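Local coordinates for probable transcriptional regulator, LysR family protein (Rhodococcus sp., PDB 2QL3) that probably acts as a DNA-binding transcription regulator, represented here by its C-terminal substrate-binding domain alone, at residues A[5-10]-A[199-204]; A[120-125]-A[149-154]; A[44-49]-A[58-63]; A[161-164]-A[168-171]; A[105-110]-A[143-148]. All blocks are in the same frame, centred on the assembly; numbering follows the deposited sequence.

The five contacts sample a LysR substrate-binding domain, which has the two-lobed fold of the periplasmic binding proteins. Contacts 1 and 3 lie together, their centres about 15 Å apart, on neighbouring parallel strands 5-11 and 57-61, with helices 196-205 and 43-51 packed against them. Contacts 2, 4 and 5 gather elsewhere; the centre of contact 5 is about 11 Å from the centre of each of the other two and it touches both, whereas the centres of contacts 1 and 2 are about 35 Å apart. Along the chain, contact 1 encloses the rest; contact 3 closes first, contacts 5 and 2 interleave, and contact 4 follows. The C-terminal helix thus returns to the first lobe, and contacts 2, 4 and 5 each also reach the second subunit.

Contact 1. Residues A[5-10]-A[199-204]; sequences GPIAVG and RAFIRF
Phe201 meets strand 5-11 through two apolar side chains, Ile7 and Val9, which touch different parts of it. The aliphatic part of the contact belongs to Ile7. Its CD1 methyl lies 3.5 Å from CB of Phe201 and 3.7 Å from CG of the same residue, so it sits where the ring joins its stem, at an oblique angle that is neither over the face nor at the edge. Both torsions of Ile7 are extended (CG1 opposite the backbone N, chi1 178°; chi2 -172°), which carries CD1 as far as the helix. The two side chains meet nearly at right angles.

Strand 5-11 is a parallel strand of the main sheet in this periplasmic-binding-protein-like domain, flanked by strands 34-40 and 57-61, and helix 196-205 near the C-terminus lies against it. First and last parts of the chain are thereby joined in one lobe.

The aromatic part falls to Val9. Its CG2 methyl stands over one face of the Phe201 ring in a CH-pi contact, 4.3 Å from the ring centroid and 19° off the normal. It is displaced toward the rim, with CG2 4.1 Å from both CE1 and CZ of Phe201. The same ring also makes an edge-to-face contact with Phe27 of helix 20-30 and touches Met23 and Val57. Replacement by an alanine here would probably open a gap between strand and helix, since the ring that covers Val9 CG2 and meets Phe27 would be gone, although CB could still touch Ile7.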
# COMPACT_ATOMS: atom_id res chain seq x y z
N GLY A 5 9.58 12.71 25.67
CA GLY A 5 8.95 13.77 24.91
C GLY A 5 8.67 13.36 23.46
O GLY A 5 9.09 12.27 23.01
N PRO A 6 7.97 14.24 22.72
CA PRO A 6 7.45 13.91 21.35
C PRO A 6 8.53 13.99 20.31
O PRO A 6 9.36 14.88 20.39
CB PRO A 6 6.43 15.03 21.10
CG PRO A 6 6.98 16.21 21.93
CD PRO A 6 7.59 15.59 23.14
N ILE A 7 8.50 13.09 19.31
CA ILE A 7 9.31 13.26 18.08
C ILE A 7 8.38 13.01 16.91
O ILE A 7 7.59 12.08 16.95
CB ILE A 7 10.60 12.34 18.00
CG1 ILE A 7 11.32 12.54 16.68
CG2 ILE A 7 10.28 10.81 18.21
CD1 ILE A 7 12.47 11.56 16.40
N ALA A 8 8.46 13.84 15.90
CA ALA A 8 7.73 13.62 14.62
C ALA A 8 8.64 12.99 13.55
O ALA A 8 9.66 13.57 13.15
CB ALA A 8 7.03 14.88 14.10
N VAL A 9 8.28 11.78 13.18
CA VAL A 9 9.00 10.97 12.18
C VAL A 9 8.17 10.81 10.89
O VAL A 9 7.03 10.30 10.89
CB VAL A 9 9.35 9.57 12.71
CG1 VAL A 9 10.20 8.78 11.65
CG2 VAL A 9 10.09 9.64 14.07
N GLY A 10 8.73 11.26 9.79
CA GLY A 10 8.01 11.08 8.54
C GLY A 10 8.68 10.01 7.71
O GLY A 10 9.86 9.65 7.98
N ARG A 199 17.76 13.62 18.35
CA ARG A 199 19.14 13.17 18.39
C ARG A 199 19.22 11.70 18.90
O ARG A 199 19.93 10.87 18.32
CB ARG A 199 19.94 14.11 19.27
CG ARG A 199 21.20 14.45 18.67
CD ARG A 199 21.57 15.83 19.04
NE ARG A 199 22.68 15.82 19.98
CZ ARG A 199 23.97 15.84 19.63
NH1 ARG A 199 24.34 15.88 18.35
NH2 ARG A 199 24.90 15.83 20.59
N ALA A 200 18.48 11.39 19.97
CA ALA A 200 18.45 10.01 20.47
C ALA A 200 17.95 9.06 19.40
O ALA A 200 18.50 7.94 19.26
CB ALA A 200 17.63 9.86 21.78
N PHE A 201 16.96 9.52 18.62
CA PHE A 201 16.39 8.71 17.53
C PHE A 201 17.43 8.39 16.41
O PHE A 201 17.61 7.22 16.02
CB PHE A 201 15.14 9.35 16.93
CG PHE A 201 14.49 8.53 15.89
CD1 PHE A 201 13.53 7.61 16.24
CD2 PHE A 201 14.81 8.69 14.53
CE1 PHE A 201 12.88 6.84 15.29
CE2 PHE A 201 14.16 7.89 13.57
CZ PHE A 201 13.19 6.94 13.98
N ILE A 202 18.10 9.43 15.94
CA ILE A 202 19.10 9.32 14.95
C ILE A 202 20.24 8.39 15.40
O ILE A 202 20.64 7.52 14.64
CB ILE A 202 19.66 10.72 14.54
CG1 ILE A 202 18.54 11.57 13.90
CG2 ILE A 202 20.94 10.57 13.66
CD1 ILE A 202 18.75 13.14 13.92
N ARG A 203 20.71 8.54 16.63
CA ARG A 203 21.81 7.72 17.15
C ARG A 203 21.33 6.26 17.29
O ARG A 203 22.08 5.33 17.02
CB ARG A 203 22.40 8.26 18.50
CG ARG A 203 23.05 9.65 18.44
CD ARG A 203 23.59 10.05 19.83
NE ARG A 203 24.16 11.40 19.97
CZ ARG A 203 24.30 12.04 21.15
NH1 ARG A 203 23.88 11.46 22.27
NH2 ARG A 203 24.85 13.25 21.23
N PHE A 204 20.07 6.09 17.70
CA PHE A 204 19.52 4.78 17.97
C PHE A 204 19.33 3.98 16.67
O PHE A 204 19.69 2.79 16.61
CB PHE A 204 18.24 4.86 18.81
CG PHE A 204 17.60 3.49 19.10
CD1 PHE A 204 18.00 2.74 20.20
CD2 PHE A 204 16.64 2.98 18.26
CE1 PHE A 204 17.42 1.46 20.47
CE2 PHE A 204 16.06 1.71 18.50
CZ PHE A 204 16.47 0.94 19.62

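Contact 2. Residues A[120-125]-A[149-154]; sequences DVCREA and LGWTLL
Helix 114-125 packs on Trp151 and on Leu153 of strand 152-154 in the lobe that also holds the small parallel sheet of 106-109 and 131-135, with Val121 and Cys122 facing these two residues. The Cys122 sulfur comes to the indole from the side: SG is 4.0 Å from Trp151 CH2 and 5.4 Å from the centroid of the six-membered ring, 87° off the ring normal, which makes this an in-plane sulfur-aromatic contact at the edge.

Leu153 CD2 is placed between helix and indole. It meets Val121 CG2 tip to tip at 4.1 Å, lies 4.3 Å from Cys122 SG, and borders the Trp151 ring in its plane. Both Trp151 and Leu153 hold CG between the backbone N and the carbonyl carbon (chi1 59° in each), and being two residues apart on an extended backbone they project to the same side, toward the helix.

This is a helix-on-strand layer of the alpha/beta lobe, built from apolar groups and one sulfur. At its polar end the indole is anchored elsewhere: Trp151 NE1 donates to His104 O and, weakly, to Leu101 O, which fixes the turn of the ring. Leu98 covers both Val121 and Cys122, while Met106 packs on Trp151 and Leu153.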
# COMPACT_ATOMS: atom_id res chain seq x y z
N ASP A 120 14.69 6.13 -15.24
CA ASP A 120 16.16 6.34 -15.36
C ASP A 120 16.87 5.03 -15.62
O ASP A 120 17.72 4.97 -16.49
CB ASP A 120 16.80 7.06 -14.13
CG ASP A 120 16.42 8.58 -14.00
OD1 ASP A 120 15.85 9.16 -14.93
OD2 ASP A 120 16.70 9.19 -12.94
N VAL A 121 16.52 3.97 -14.90
CA VAL A 121 17.18 2.68 -15.12
C VAL A 121 16.82 1.94 -16.42
O VAL A 121 17.67 1.28 -17.01
CB VAL A 121 17.24 1.79 -13.82
CG1 VAL A 121 16.65 2.53 -12.60
CG2 VAL A 121 16.69 0.39 -14.01
N CYS A 122 15.57 2.07 -16.88
CA CYS A 122 15.25 1.60 -18.24
C CYS A 122 16.01 2.41 -19.26
O CYS A 122 16.58 1.86 -20.21
CB CYS A 122 13.76 1.70 -18.53
SG CYS A 122 12.74 0.57 -17.51
N ARG A 123 15.96 3.73 -19.10
CA ARG A 123 16.59 4.68 -20.05
C ARG A 123 18.01 4.25 -20.23
O ARG A 123 18.51 4.25 -21.34
CB ARG A 123 16.55 6.10 -19.48
CG ARG A 123 16.82 7.21 -20.42
CD ARG A 123 16.61 8.52 -19.72
NE ARG A 123 17.90 9.14 -19.70
CZ ARG A 123 18.53 9.62 -18.63
NH1 ARG A 123 17.96 9.64 -17.44
NH2 ARG A 123 19.74 10.13 -18.81
N GLU A 124 18.66 3.86 -19.14
CA GLU A 124 20.08 3.45 -19.19
C GLU A 124 20.29 2.08 -19.88
O GLU A 124 21.30 1.86 -20.53
CB GLU A 124 20.75 3.53 -17.80
CG GLU A 124 20.94 2.18 -17.12
CD GLU A 124 21.77 2.30 -15.87
OE1 GLU A 124 22.88 2.85 -15.98
OE2 GLU A 124 21.31 1.85 -14.78
N ALA A 125 19.32 1.19 -19.76
CA ALA A 125 19.33 -0.07 -20.54
C ALA A 125 18.90 0.12 -22.02
O ALA A 125 18.92 -0.85 -22.82
CB ALA A 125 18.47 -1.11 -19.86
N LEU A 149 -0.01 -9.50 -15.06
CA LEU A 149 -0.33 -8.28 -15.82
C LEU A 149 0.89 -7.47 -16.32
O LEU A 149 0.74 -6.51 -17.10
CB LEU A 149 -1.26 -7.40 -14.95
CG LEU A 149 -2.64 -7.95 -14.64
CD1 LEU A 149 -3.28 -7.12 -13.54
CD2 LEU A 149 -3.50 -7.84 -15.90
N GLY A 150 2.08 -7.83 -15.84
CA GLY A 150 3.32 -7.39 -16.45
C GLY A 150 4.54 -7.65 -15.52
O GLY A 150 4.49 -8.52 -14.68
N TRP A 151 5.65 -6.95 -15.75
CA TRP A 151 6.83 -7.06 -14.92
C TRP A 151 6.98 -5.71 -14.22
O TRP A 151 6.51 -4.68 -14.75
CB TRP A 151 8.07 -7.38 -15.78
CG TRP A 151 8.41 -6.36 -16.87
CD1 TRP A 151 7.96 -6.38 -18.17
CD2 TRP A 151 9.25 -5.22 -16.76
NE1 TRP A 151 8.48 -5.31 -18.86
CE2 TRP A 151 9.26 -4.58 -18.02
CE3 TRP A 151 9.99 -4.65 -15.70
CZ2 TRP A 151 10.00 -3.42 -18.26
CZ3 TRP A 151 10.74 -3.50 -15.95
CH2 TRP A 151 10.74 -2.90 -17.23
N THR A 152 7.66 -5.68 -13.08
CA THR A 152 8.01 -4.40 -12.50
C THR A 152 9.45 -4.30 -12.06
O THR A 152 10.22 -5.24 -12.14
CB THR A 152 7.03 -3.97 -11.35
OG1 THR A 152 7.13 -2.54 -11.18
CG2 THR A 152 7.32 -4.73 -10.00
N LEU A 153 9.83 -3.13 -11.58
CA LEU A 153 11.05 -3.03 -10.79
C LEU A 153 10.80 -2.32 -9.49
O LEU A 153 10.06 -1.34 -9.47
CB LEU A 153 12.20 -2.40 -11.58
CG LEU A 153 12.21 -1.03 -12.21
CD1 LEU A 153 13.05 -0.12 -11.33
CD2 LEU A 153 12.85 -1.10 -13.58
N LEU A 154 11.41 -2.84 -8.43
CA LEU A 154 11.17 -2.41 -7.05
C LEU A 154 12.47 -2.29 -6.30
O LEU A 154 13.43 -3.05 -6.52
CB LEU A 154 10.23 -3.41 -6.32
CG LEU A 154 8.75 -3.59 -6.80
CD1 LEU A 154 8.11 -4.75 -6.09
CD2 LEU A 154 7.83 -2.33 -6.75

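Contact 3. Residues A[44-49]-A[58-63]; sequences NRLRTQ and AIVYDL. With PO4 (phosphate ion), chain O; PO4 (phosphate ion), chain Q.
Leu46 carries the contact, reaching from helix 43-51 onto Ala58 and Val60 of strand 57-61. The helix is the connection of a beta-alpha-beta crossover: it leads from strand 34-40 to the parallel strand 57-61, with strand 5-11 lying between the two in the sheet.

A single methyl of Leu46 does the touching. CD2 lies 3.9 Å from Val60 CG1 and 4.1 Å from Ala58 CB, bridging two residues that point to the same side of the strand, with Ile59 turned the other way. Leu46 and Val60 run past each other in opposite directions, so they meet alongside. In Val60, CG1 is the branch opposite the carbonyl carbon (chi1 -70°), and it is this methyl that faces the helix. Leu55 and Asp41 also pack on Leu46, and Tyr12 on Val60; the small side chain of Ala58 is consistent with the close approach of helix and strand here, CA of Leu46 lying 7.7 Å from CA of Ala58.

The outward side of the helix is polar. Its N-terminal end holds a phosphate, probably from the crystallisation liquor: Asn44 N donates to O1 at 2.9 Å in a nearly straight bond, and Arg45 N binds O2 weakly. Arg45 forms a salt bridge through NE to Asp41, and its NH1 reaches a second phosphate weakly. Arg47 folds back along the helix, its NH1 donating to Asn44 OD1 at 2.8 Å from above the carbonyl plane, 58° out of it.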
# COMPACT_ATOMS: atom_id res chain seq x y z
N ASN A 44 6.97 15.68 -2.22
CA ASN A 44 6.97 17.12 -1.85
C ASN A 44 6.37 17.43 -0.48
O ASN A 44 6.83 18.34 0.21
CB ASN A 44 6.31 17.99 -2.91
CG ASN A 44 6.92 17.79 -4.31
OD1 ASN A 44 7.95 17.15 -4.44
ND2 ASN A 44 6.32 18.38 -5.33
N ARG A 45 5.33 16.70 -0.12
CA ARG A 45 4.62 17.01 1.09
C ARG A 45 5.53 16.71 2.25
O ARG A 45 5.62 17.53 3.17
CB ARG A 45 3.25 16.28 1.16
CG ARG A 45 2.23 16.78 0.12
CD ARG A 45 0.90 15.94 0.12
NE ARG A 45 0.43 15.66 1.49
CZ ARG A 45 -0.63 16.22 2.07
NH1 ARG A 45 -0.92 15.94 3.33
NH2 ARG A 45 -1.39 17.09 1.41
N LEU A 46 6.28 15.61 2.19
CA LEU A 46 7.24 15.27 3.32
C LEU A 46 8.34 16.35 3.41
O LEU A 46 8.71 16.83 4.48
CB LEU A 46 7.89 13.88 3.13
CG LEU A 46 8.20 13.09 4.45
CD1 LEU A 46 6.85 12.69 5.03
CD2 LEU A 46 9.01 11.86 4.24
N ARG A 47 8.84 16.79 2.25
CA ARG A 47 9.89 17.82 2.21
C ARG A 47 9.39 19.15 2.82
O ARG A 47 10.08 19.83 3.60
CB ARG A 47 10.36 18.01 0.74
CG ARG A 47 11.21 19.26 0.48
CD ARG A 47 11.70 19.30 -1.00
NE ARG A 47 10.77 20.11 -1.79
CZ ARG A 47 10.05 19.69 -2.80
NH1 ARG A 47 10.20 18.42 -3.29
NH2 ARG A 47 9.21 20.57 -3.38
N THR A 48 8.17 19.49 2.42
CA THR A 48 7.45 20.65 2.88
C THR A 48 7.19 20.63 4.40
O THR A 48 7.36 21.64 5.07
CB THR A 48 6.12 20.70 2.07
OG1 THR A 48 6.41 21.43 0.87
CG2 THR A 48 5.03 21.39 2.83
N GLN A 49 6.79 19.48 4.92
CA GLN A 49 6.62 19.30 6.36
C GLN A 49 7.96 19.42 7.10
O GLN A 49 8.06 20.19 8.09
CB GLN A 49 5.85 17.99 6.65
CG GLN A 49 4.40 18.12 6.19
CD GLN A 49 3.65 16.78 5.95
OE1 GLN A 49 2.73 16.72 5.11
NE2 GLN A 49 4.01 15.75 6.68
N ALA A 58 13.07 12.38 8.85
CA ALA A 58 12.41 11.65 7.76
C ALA A 58 13.25 10.39 7.45
O ALA A 58 14.52 10.43 7.50
CB ALA A 58 12.34 12.57 6.53
N ILE A 59 12.57 9.30 7.17
CA ILE A 59 13.19 8.11 6.65
C ILE A 59 12.85 8.08 5.17
O ILE A 59 11.68 7.99 4.79
CB ILE A 59 12.64 6.83 7.29
CG1 ILE A 59 12.77 6.90 8.84
CG2 ILE A 59 13.32 5.59 6.70
CD1 ILE A 59 14.15 7.11 9.36
N VAL A 60 13.87 8.19 4.32
CA VAL A 60 13.64 8.38 2.88
C VAL A 60 14.66 7.65 2.02
O VAL A 60 15.74 7.30 2.49
CB VAL A 60 13.65 9.90 2.45
CG1 VAL A 60 12.46 10.59 2.97
CG2 VAL A 60 14.92 10.62 2.92
N TYR A 61 14.33 7.43 0.75
CA TYR A 61 15.38 7.09 -0.19
C TYR A 61 16.24 8.30 -0.47
O TYR A 61 15.73 9.40 -0.66
CB TYR A 61 14.84 6.57 -1.52
CG TYR A 61 13.84 5.44 -1.48
CD1 TYR A 61 14.21 4.15 -1.11
CD2 TYR A 61 12.53 5.65 -1.89
CE1 TYR A 61 13.30 3.09 -1.16
CE2 TYR A 61 11.59 4.61 -1.89
CZ TYR A 61 11.99 3.33 -1.53
OH TYR A 61 11.09 2.27 -1.55
N ASP A 62 17.55 8.12 -0.56
CA ASP A 62 18.45 9.22 -0.92
C ASP A 62 18.44 9.32 -2.43
O ASP A 62 19.39 8.85 -3.11
CB ASP A 62 19.84 8.92 -0.38
CG ASP A 62 20.84 10.06 -0.58
OD1 ASP A 62 20.50 11.23 -0.92
OD2 ASP A 62 22.02 9.74 -0.39
N LEU A 63 17.34 9.87 -2.96
CA LEU A 63 17.12 10.25 -4.36
C LEU A 63 16.47 11.64 -4.40
O LEU A 63 15.44 11.89 -3.75
CB LEU A 63 16.21 9.23 -5.10
CG LEU A 63 16.67 7.78 -5.20
CD1 LEU A 63 15.61 6.87 -5.68
CD2 LEU A 63 17.91 7.68 -6.09
P PO4 O . 3.83 15.24 -4.11
O1 PO4 O . 5.28 14.99 -4.41
O2 PO4 O . 3.60 15.27 -2.59
O3 PO4 O . 3.33 16.57 -4.55
O4 PO4 O . 3.00 14.10 -4.72
P PO4 Q . -3.34 18.62 4.73
O1 PO4 Q . -1.86 18.90 4.93
O2 PO4 Q . -4.15 19.39 5.77
O3 PO4 Q . -3.75 19.06 3.34
O4 PO4 Q . -3.60 17.13 4.89

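Contact 4. Residues A[161-164]-A[168-171]; sequences DVTY and PVVV
The carbonyl oxygen of Asp161 is approached by two groups of the returning chain. Val169 N donates to Asp161 O at 3.0 Å, a somewhat bent bond (143° at the hydrogen) whose donor stands 44° above the carbonyl plane. Pro168 CA comes to Asp161 O at 3.2 Å in a CA-H...O contact, so a residue without an N-H of its own still adds to the grip.

The carboxylate of Asp161 works farther along the strand. Its OD1 accepts from a water at 2.7 Å, and the same water takes the N-H of Val171 at 3.1 Å between its oxygen and Val171 N, so that one water links side chain and backbone. OD1 also forms a salt bridge with Arg157, an anchor that would probably favour the charged form of the acid. The other oxygen, OD2, lies 4.1 Å from Val171 CG2, the two side chains crossing at about a right angle.

Apolar contact is made by Thr163 and Val169, whose CG2 methyls meet at 3.9 Å. Thr163 turns its hydroxyl to the position between backbone N and carbonyl carbon (chi1 74°), which places CG2 against Val169 CG2 and lets OG1 accept from Glu165 N and, weakly, from Leu167 N inside the turn.

Val162 packs on Val160 of the second subunit, and Tyr164 OH bonds to Glu139 of that subunit. The whole is a short loop that doubles back on itself at the dimer interface, with a single bridge, Val162 with Pro168, where the chain comes back to lead into strand 169-173.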
# COMPACT_ATOMS: atom_id res chain seq x y z
N ASP A 161 7.72 -13.93 -0.57
CA ASP A 161 7.46 -13.61 -1.99
C ASP A 161 6.01 -13.95 -2.43
O ASP A 161 5.80 -14.69 -3.42
CB ASP A 161 8.43 -14.35 -2.93
CG ASP A 161 9.88 -13.79 -2.90
OD1 ASP A 161 10.75 -14.52 -3.44
OD2 ASP A 161 10.15 -12.65 -2.41
N VAL A 162 5.02 -13.41 -1.70
CA VAL A 162 3.62 -13.76 -1.91
C VAL A 162 2.83 -12.46 -1.87
O VAL A 162 3.20 -11.54 -1.14
CB VAL A 162 3.09 -14.82 -0.86
CG1 VAL A 162 1.65 -15.13 -1.09
CG2 VAL A 162 3.87 -16.16 -1.05
N THR A 163 1.81 -12.36 -2.71
CA THR A 163 1.03 -11.17 -2.84
C THR A 163 -0.22 -11.35 -2.00
O THR A 163 -0.44 -12.44 -1.43
CB THR A 163 0.63 -10.89 -4.31
OG1 THR A 163 -0.40 -11.81 -4.69
CG2 THR A 163 1.84 -10.98 -5.32
N TYR A 164 -1.06 -10.31 -1.95
CA TYR A 164 -2.32 -10.42 -1.19
C TYR A 164 -3.30 -11.47 -1.73
O TYR A 164 -4.14 -11.95 -0.98
CB TYR A 164 -3.07 -9.06 -1.15
CG TYR A 164 -2.54 -7.99 -0.17
CD1 TYR A 164 -3.17 -6.74 -0.10
CD2 TYR A 164 -1.44 -8.22 0.66
CE1 TYR A 164 -2.76 -5.76 0.81
CE2 TYR A 164 -0.99 -7.25 1.56
CZ TYR A 164 -1.66 -6.03 1.63
OH TYR A 164 -1.24 -5.08 2.52
N PRO A 168 2.67 -16.20 -6.05
CA PRO A 168 4.08 -15.93 -5.81
C PRO A 168 4.58 -14.87 -6.76
O PRO A 168 3.96 -14.55 -7.79
CB PRO A 168 4.76 -17.26 -6.11
CG PRO A 168 3.94 -17.81 -7.24
CD PRO A 168 2.49 -17.37 -6.96
N VAL A 169 5.70 -14.31 -6.40
CA VAL A 169 6.33 -13.35 -7.22
C VAL A 169 7.77 -13.85 -7.34
O VAL A 169 8.29 -14.52 -6.43
CB VAL A 169 6.13 -12.02 -6.48
CG1 VAL A 169 7.37 -11.51 -5.84
CG2 VAL A 169 5.21 -11.07 -7.28
N VAL A 170 8.41 -13.56 -8.46
CA VAL A 170 9.73 -14.06 -8.76
C VAL A 170 10.63 -12.86 -8.98
O VAL A 170 10.46 -12.07 -9.92
CB VAL A 170 9.76 -14.97 -10.02
CG1 VAL A 170 11.25 -15.46 -10.30
CG2 VAL A 170 8.75 -16.14 -9.89
N VAL A 171 11.61 -12.75 -8.08
CA VAL A 171 12.43 -11.55 -7.90
C VAL A 171 13.76 -11.89 -8.53
O VAL A 171 14.36 -12.92 -8.23
CB VAL A 171 12.53 -11.20 -6.36
CG1 VAL A 171 13.57 -10.19 -6.09
CG2 VAL A 171 11.17 -10.73 -5.83
O HOH W 1 11.81 -14.96 -5.85

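Contact 5. Residues A[105-110]-A[143-148]; sequences PMVLLD and AFVGRG
The Phe144 ring is met obliquely by Val107 CG1, neither over its face nor at its edge; across this contact the ring's stem is what touches. Phe144 CB sits against both methyls of Val107, 3.9 Å from CG2 and 4.0 Å from CG1, the side chains crossing at about a right angle. Because CG of Phe144 lies opposite the carbonyl carbon (chi1 -86°), the ring swings away from the strand. There it meets Tyr133 edge-to-face, and Phe38 of the second subunit with the planes at about 50°.

One residue on, Val145 adds a second touch, its CG2 3.9 Å from Val107 CB and also near Val107 CG2. Strand 106-109, parallel to 131-135, is thus covered by helix 138-147, the usual strand-helix layering of an alpha/beta lobe. The helix ends in a Schellman motif at Gly148, whose N bonds to Val145 O at 3.1 Å and weakly to Phe144 O.

Polar backbone atoms of the strand are served elsewhere: Val107 O accepts from Thr152 OG1, and Val107 also pairs with Trp151. Between strand and helix the attraction is therefore apolar and rests on ordinary van der Waals packing of two valines and the Phe144 CB, while Phe144 also packs against Leu24 of the second subunit.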
# COMPACT_ATOMS: atom_id res chain seq x y z
N PRO A 105 4.89 -5.94 -21.35
CA PRO A 105 4.16 -4.86 -20.68
C PRO A 105 4.70 -4.64 -19.29
O PRO A 105 4.92 -5.61 -18.58
CB PRO A 105 2.72 -5.42 -20.53
CG PRO A 105 2.77 -6.81 -20.89
CD PRO A 105 4.04 -7.11 -21.63
N MSE A 106 4.90 -3.39 -18.88
CA MSE A 106 5.35 -3.14 -17.54
C MSE A 106 4.22 -2.64 -16.62
O MSE A 106 3.31 -1.98 -17.08
CB MSE A 106 6.56 -2.14 -17.55
CG MSE A 106 7.17 -1.88 -16.14
SE MSE A 106 8.04 -0.13 -16.13
CE MSE A 106 9.06 -0.30 -14.39
N VAL A 107 4.29 -3.00 -15.33
CA VAL A 107 3.46 -2.44 -14.25
C VAL A 107 4.41 -1.47 -13.54
O VAL A 107 5.44 -1.88 -13.00
CB VAL A 107 2.98 -3.53 -13.22
CG1 VAL A 107 2.22 -2.90 -12.06
CG2 VAL A 107 2.09 -4.55 -13.88
N LEU A 108 4.10 -0.18 -13.64
CA LEU A 108 4.95 0.88 -13.11
C LEU A 108 4.46 1.34 -11.73
O LEU A 108 3.29 1.72 -11.55
CB LEU A 108 4.98 2.07 -14.08
CG LEU A 108 5.63 3.35 -13.63
CD1 LEU A 108 7.10 3.17 -13.66
CD2 LEU A 108 5.27 4.57 -14.51
N LEU A 109 5.36 1.28 -10.75
CA LEU A 109 5.10 1.93 -9.46
C LEU A 109 5.38 3.44 -9.62
O LEU A 109 6.50 3.86 -9.83
CB LEU A 109 5.99 1.33 -8.36
CG LEU A 109 5.68 1.95 -6.96
CD1 LEU A 109 4.23 1.64 -6.55
CD2 LEU A 109 6.65 1.49 -5.92
N ASP A 110 4.33 4.25 -9.62
CA ASP A 110 4.55 5.66 -9.83
C ASP A 110 4.49 6.30 -8.45
O ASP A 110 3.43 6.77 -8.04
CB ASP A 110 3.48 6.25 -10.73
CG ASP A 110 3.72 7.76 -11.02
OD1 ASP A 110 4.63 8.42 -10.40
OD2 ASP A 110 2.99 8.29 -11.88
N ALA A 143 1.05 -7.30 -6.61
CA ALA A 143 -0.13 -8.15 -6.88
C ALA A 143 -0.44 -8.26 -8.38
O ALA A 143 -0.77 -9.34 -8.86
CB ALA A 143 -1.33 -7.64 -6.16
N PHE A 144 -0.32 -7.14 -9.11
CA PHE A 144 -0.53 -7.13 -10.57
C PHE A 144 0.52 -8.03 -11.26
O PHE A 144 0.20 -8.84 -12.12
CB PHE A 144 -0.50 -5.71 -11.14
CG PHE A 144 -1.82 -4.96 -11.11
CD1 PHE A 144 -2.78 -5.22 -10.18
CD2 PHE A 144 -2.07 -3.95 -12.05
CE1 PHE A 144 -3.98 -4.55 -10.16
CE2 PHE A 144 -3.30 -3.25 -12.02
CZ PHE A 144 -4.23 -3.53 -11.06
N VAL A 145 1.78 -7.88 -10.92
CA VAL A 145 2.84 -8.70 -11.50
C VAL A 145 2.64 -10.21 -11.15
O VAL A 145 2.84 -11.08 -12.01
CB VAL A 145 4.26 -8.17 -11.03
CG1 VAL A 145 5.33 -9.15 -11.30
CG2 VAL A 145 4.59 -6.81 -11.74
N GLY A 146 2.26 -10.52 -9.91
CA GLY A 146 2.10 -11.92 -9.49
C GLY A 146 0.98 -12.59 -10.28
O GLY A 146 1.04 -13.77 -10.61
N ARG A 147 -0.06 -11.81 -10.60
CA ARG A 147 -1.17 -12.25 -11.42
C ARG A 147 -0.88 -12.31 -12.95
O ARG A 147 -1.61 -12.92 -13.67
CB ARG A 147 -2.44 -11.40 -11.09
CG ARG A 147 -3.65 -11.74 -11.91
CD ARG A 147 -4.18 -13.19 -11.71
NE ARG A 147 -4.63 -13.42 -10.33
CZ ARG A 147 -5.36 -14.46 -9.91
NH1 ARG A 147 -5.74 -15.40 -10.76
NH2 ARG A 147 -5.73 -14.55 -8.64
N GLY A 148 0.20 -11.72 -13.44
CA GLY A 148 0.57 -11.88 -14.83
C GLY A 148 0.33 -10.64 -15.68
O GLY A 148 0.45 -10.72 -16.90